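Local coordinates for catechol 2,3-dioxygenase (Pseudomonas sp. KL28, PDB 3HPY), which probably cleaves catechol beside its two hydroxyl groups, inserting molecular oxygen with the help of a bound iron to give 2-hydroxy-6-oxohexa-2,4-dienoate, at residues A137-N140 with A141-H145; G231-M234 with S235-V239. One frame throughout, in Å; residues are numbered along the deposited sequence.

Interaction 1: residues A137-N140 with A141-H145; sequences APWN and AQREH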
loop_
_atom_site.group_PDB
_atom_site.type_symbol
_atom_site.label_atom_id
_atom_site.label_comp_id
_atom_site.label_asym_id
_atom_site.label_seq_id
_atom_site.Cartn_x
_atom_site.Cartn_y
_atom_site.Cartn_z
ATOM N N ALA C 137 -13.112 -17.405 3.266
ATOM C CA ALA C 137 -11.770 -16.854 3.107
ATOM C C ALA C 137 -11.928 -15.354 2.852
ATOM O O ALA C 137 -13.033 -14.877 2.573
ATOM C CB ALA C 137 -11.071 -17.512 1.935
ATOM N N PRO C 138 -10.831 -14.587 2.965
ATOM C CA PRO C 138 -10.885 -13.136 2.736
ATOM C C PRO C 138 -11.191 -12.793 1.271
ATOM O O PRO C 138 -11.752 -11.739 0.968
ATOM C CB PRO C 138 -9.494 -12.670 3.170
ATOM C CG PRO C 138 -8.637 -13.849 2.831
ATOM C CD PRO C 138 -9.469 -15.004 3.345
ATOM N N TRP C 139 -10.817 -13.699 0.371
ATOM C CA TRP C 139 -11.043 -13.520 -1.064
ATOM C C TRP C 139 -10.721 -14.814 -1.814
ATOM O O TRP C 139 -10.411 -15.841 -1.203
ATOM C CB TRP C 139 -10.163 -12.391 -1.616
ATOM C CG TRP C 139 -8.708 -12.516 -1.224
ATOM C CD1 TRP C 139 -8.125 -12.030 -0.088
ATOM C CD2 TRP C 139 -7.671 -13.216 -1.938
ATOM N NE1 TRP C 139 -6.797 -12.383 -0.049
ATOM C CE2 TRP C 139 -6.491 -13.110 -1.170
ATOM C CE3 TRP C 139 -7.626 -13.919 -3.149
ATOM C CZ2 TRP C 139 -5.279 -13.681 -1.573
ATOM C CZ3 TRP C 139 -6.412 -14.491 -3.551
ATOM C CH2 TRP C 139 -5.259 -14.366 -2.764
ATOM N N ASN C 140 -10.789 -14.762 -3.140
ATOM C CA ASN C 140 -10.501 -15.930 -3.965
ATOM C C ASN C 140 -9.979 -15.467 -5.321
ATOM O O ASN C 140 -9.751 -14.273 -5.527
ATOM C CB ASN C 140 -11.778 -16.755 -4.147
ATOM C CG ASN C 140 -12.798 -16.054 -5.013
ATOM O OD1 ASN C 140 -12.876 -14.831 -5.025
ATOM N ND2 ASN C 140 -13.592 -16.829 -5.741
ATOM N N ALA C 141 -9.798 -16.408 -6.244
ATOM C CA ALA C 141 -9.291 -16.100 -7.577
ATOM C C ALA C 141 -10.080 -15.000 -8.276
ATOM O O ALA C 141 -9.538 -14.278 -9.106
ATOM C CB ALA C 141 -9.291 -17.358 -8.431
ATOM N N GLN C 142 -11.358 -14.874 -7.943
ATOM C CA GLN C 142 -12.191 -13.850 -8.553
ATOM C C GLN C 142 -11.559 -12.466 -8.394
ATOM O O GLN C 142 -11.634 -11.644 -9.305
ATOM C CB GLN C 142 -13.595 -13.854 -7.927
ATOM C CG GLN C 142 -14.405 -15.135 -8.193
ATOM C CD GLN C 142 -15.757 -15.145 -7.482
ATOM O OE1 GLN C 142 -15.824 -15.206 -6.254
ATOM N NE2 GLN C 142 -16.839 -15.077 -8.257
ATOM N N ARG C 143 -10.927 -12.233 -7.246
ATOM C CA ARG C 143 -10.293 -10.950 -6.931
ATOM C C ARG C 143 -9.141 -10.604 -7.865
ATOM O O ARG C 143 -8.730 -9.448 -7.967
ATOM C CB ARG C 143 -9.772 -10.959 -5.489
ATOM C CG ARG C 143 -9.324 -9.593 -4.988
ATOM C CD ARG C 143 -8.688 -9.641 -3.594
ATOM N NE ARG C 143 -7.363 -10.260 -3.596
ATOM C CZ ARG C 143 -6.462 -10.092 -2.631
ATOM N NH1 ARG C 143 -6.745 -9.326 -1.586
ATOM N NH2 ARG C 143 -5.274 -10.676 -2.714
ATOM N N GLU C 144 -8.617 -11.606 -8.552
ATOM C CA GLU C 144 -7.489 -11.377 -9.436
ATOM C C GLU C 144 -7.856 -11.457 -10.906
ATOM O O GLU C 144 -6.989 -11.363 -11.771
ATOM C CB GLU C 144 -6.388 -12.385 -9.112
ATOM C CG GLU C 144 -6.035 -12.399 -7.636
ATOM C CD GLU C 144 -4.959 -13.404 -7.296
ATOM O OE1 GLU C 144 -3.780 -13.140 -7.597
ATOM O OE2 GLU C 144 -5.293 -14.465 -6.731
ATOM N N HIS C 145 -9.142 -11.633 -11.188
ATOM C CA HIS C 145 -9.599 -11.722 -12.567
ATOM C C HIS C 145 -9.852 -10.313 -13.063
ATOM O O HIS C 145 -10.874 -9.700 -12.737
ATOM C CB HIS C 145 -10.882 -12.548 -12.646
ATOM C CG HIS C 145 -11.399 -12.726 -14.039
ATOM N ND1 HIS C 145 -10.761 -13.507 -14.976
ATOM C CD2 HIS C 145 -12.510 -12.245 -14.643
ATOM C CE1 HIS C 145 -11.457 -13.506 -16.098
ATOM N NE2 HIS C 145 -12.525 -12.747 -15.922
#

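Interaction 2: residues G231-M234 with S235-V239; sequences GDIM and SMNEV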
loop_
_atom_site.group_PDB
_atom_site.type_symbol
_atom_site.label_atom_id
_atom_site.label_comp_id
_atom_site.label_asym_id
_atom_site.label_seq_id
_atom_site.Cartn_x
_atom_site.Cartn_y
_atom_site.Cartn_z
ATOM N N GLY C 231 -4.751 0.542 -13.259
ATOM C CA GLY C 231 -4.087 1.316 -14.291
ATOM C C GLY C 231 -3.256 0.433 -15.206
ATOM O O GLY C 231 -3.337 0.561 -16.436
ATOM N N ASP C 232 -2.462 -0.467 -14.623
ATOM C CA ASP C 232 -1.634 -1.367 -15.432
ATOM C C ASP C 232 -2.518 -2.216 -16.327
ATOM O O ASP C 232 -2.236 -2.377 -17.513
ATOM C CB ASP C 232 -0.803 -2.319 -14.565
ATOM C CG ASP C 232 0.134 -1.597 -13.639
ATOM O OD1 ASP C 232 0.660 -0.538 -14.032
ATOM O OD2 ASP C 232 0.359 -2.103 -12.521
ATOM N N ILE C 233 -3.577 -2.772 -15.750
ATOM C CA ILE C 233 -4.489 -3.605 -16.523
ATOM C C ILE C 233 -5.107 -2.796 -17.664
ATOM O O ILE C 233 -5.248 -3.296 -18.782
ATOM C CB ILE C 233 -5.572 -4.213 -15.618
ATOM C CG1 ILE C 233 -4.896 -5.094 -14.558
ATOM C CG2 ILE C 233 -6.535 -5.068 -16.445
ATOM C CD1 ILE C 233 -5.826 -5.597 -13.461
ATOM N N MET C 234 -5.447 -1.541 -17.402
ATOM C CA MET C 234 -6.018 -0.708 -18.450
ATOM C C MET C 234 -5.049 -0.578 -19.630
ATOM O O MET C 234 -5.457 -0.679 -20.789
ATOM C CB MET C 234 -6.358 0.677 -17.901
ATOM C CG MET C 234 -7.558 0.679 -16.974
ATOM S SD MET C 234 -7.827 2.267 -16.228
ATOM C CE MET C 234 -9.178 1.851 -15.146
ATOM N N SER C 235 -3.767 -0.371 -19.333
ATOM C CA SER C 235 -2.760 -0.222 -20.377
ATOM C C SER C 235 -2.532 -1.510 -21.155
ATOM O O SER C 235 -2.437 -1.498 -22.382
ATOM C CB SER C 235 -1.432 0.252 -19.777
ATOM O OG SER C 235 -0.456 0.403 -20.795
ATOM N N MET C 236 -2.431 -2.617 -20.433
ATOM C CA MET C 236 -2.221 -3.909 -21.057
ATOM C C MET C 236 -3.332 -4.202 -22.063
ATOM O O MET C 236 -3.103 -4.898 -23.051
ATOM C CB MET C 236 -2.171 -5.010 -19.988
ATOM C CG MET C 236 -1.006 -4.887 -19.010
ATOM S SD MET C 236 -1.146 -6.005 -17.577
ATOM C CE MET C 236 -0.118 -7.396 -18.096
ATOM N N ASN C 237 -4.531 -3.678 -21.817
ATOM C CA ASN C 237 -5.638 -3.902 -22.737
ATOM C C ASN C 237 -5.937 -2.679 -23.602
ATOM O O ASN C 237 -7.024 -2.555 -24.172
ATOM C CB ASN C 237 -6.898 -4.323 -21.980
ATOM C CG ASN C 237 -6.733 -5.647 -21.280
ATOM O OD1 ASN C 237 -6.230 -5.709 -20.156
ATOM N ND2 ASN C 237 -7.140 -6.724 -21.947
ATOM N N GLU C 238 -4.956 -1.787 -23.699
ATOM C CA GLU C 238 -5.062 -0.576 -24.499
ATOM C C GLU C 238 -6.348 0.207 -24.263
ATOM O O GLU C 238 -6.931 0.766 -25.186
ATOM C CB GLU C 238 -4.899 -0.921 -25.988
ATOM C CG GLU C 238 -3.502 -1.434 -26.328
ATOM C CD GLU C 238 -3.229 -1.532 -27.824
ATOM O OE1 GLU C 238 -2.080 -1.860 -28.193
ATOM O OE2 GLU C 238 -4.153 -1.285 -28.629
ATOM N N VAL C 239 -6.773 0.250 -23.004
ATOM C CA VAL C 239 -7.974 0.970 -22.613
ATOM C C VAL C 239 -7.662 2.457 -22.495
ATOM O O VAL C 239 -6.706 2.837 -21.822
ATOM C CB VAL C 239 -8.483 0.501 -21.236
ATOM C CG1 VAL C 239 -9.728 1.283 -20.859
ATOM C CG2 VAL C 239 -8.753 -0.990 -21.252
#

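Interaction 1: residues A137-N140 with A141-H145
A cation-pi stack between Trp139 and Arg143, closed round a turn of successive i to i+3 backbone bonds, organises this local contact in the long connection between strands 117-121 and 151-159, at the surface of the subunit but against its neighbours in the tetramer. The guanidinium of Arg143 lies flat over one face of the indole, the two planes only 8° apart, and Arg143 CZ stands 3.3 Å from the centroid of the five-membered ring of Trp139. NH2 reaches farther across the bicycle and passes 3.1 Å from Trp139 CE2, while NE sits above the bond between CG and CD2. Arg143 sends its CG anti to the backbone N (chi1 -170°) and bends at chi3, which brings the guanidinium down parallel to the ring.

The backbone turn places Arg143 four residues on from Trp139, within reach of its ring: Arg143 N donates to Asn140 O at 2.9 Å. Two further backbone bonds of the same span, Glu144 N to Ala141 O and His145 N to Gln142 O, carry the turn onward. The rotation of the indole is also fixed from outside, since its NE1 is hydrogen-bonded to Asp232 of the second subunit, and Trp48 of the same chain packs against both Trp139 and Arg143.

Glu144 meets the six-membered part of the indole with its carboxylate plane nearly perpendicular to the ring. Its OE1 forms a salt bridge with Arg229 of the second subunit, and its OE2 comes obliquely to within 3.4 Å of Trp139 CZ3.

Interaction 2: residues G231-M234 with S235-V239
Val239 N bonds Met234 O at a short 2.7 Å and closes a Schellman motif at the end of helix 224-236. This signature bond is fairly straight, with an N-H...O angle of 164°. Glu238, with a positive phi (48°), reverses the chain, and inside the closing bond Glu238 N bonds Ser235 O at 2.9 Å. Asn237 N still reaches Ile233 O at 3.1 Å and adds a weak bond to Met234 O, whereas the preceding Met236 N to Asp232 O bond is regular helix.

The hydrophobic contact that accompanies such a cap is made by Met234 and Val239, their CB atoms 4.0 Å apart. With CG anti to its carbonyl carbon (chi1 -72°), Met234 runs extended away from the turn to Ile256, Ala258, Phe266 and Thr268 on strands 254-259 and 265-270. Val239 CG2 instead closes over the turn, 3.3 Å from Met234 O, and the side chain also meets Phe25 of helix 19-29.

Ile233 O thus stays within the helix's own bonding pattern, while the reversing chain itself satisfies Met234 O, through Val239 N, and Ser235 O, through Glu238 N; the apolar pair probably helps to shield the closing bond.

Overall arrangement
The centres of interactions 1 and 2 lie about 20 Å apart in one subunit, and their nearest atoms, about 6 Å apart, do not touch. They are tied together between subunits: the intersubunit bond of the indole in interaction 1 ends on a residue of interaction 2 in the second subunit, and the same pairing is returned. Asp232 OD2 also forms a salt bridge with Arg247 of the fourth subunit, and thus joins two interfaces of the homotetramer. Interaction 1 lies away from the iron and substrate site. Interaction 2 comes closer, its Met234 side chain about 8 Å from that of the iron ligand Glu267, about 12 Å from the iron and about 13 Å from 4-methylcatechol.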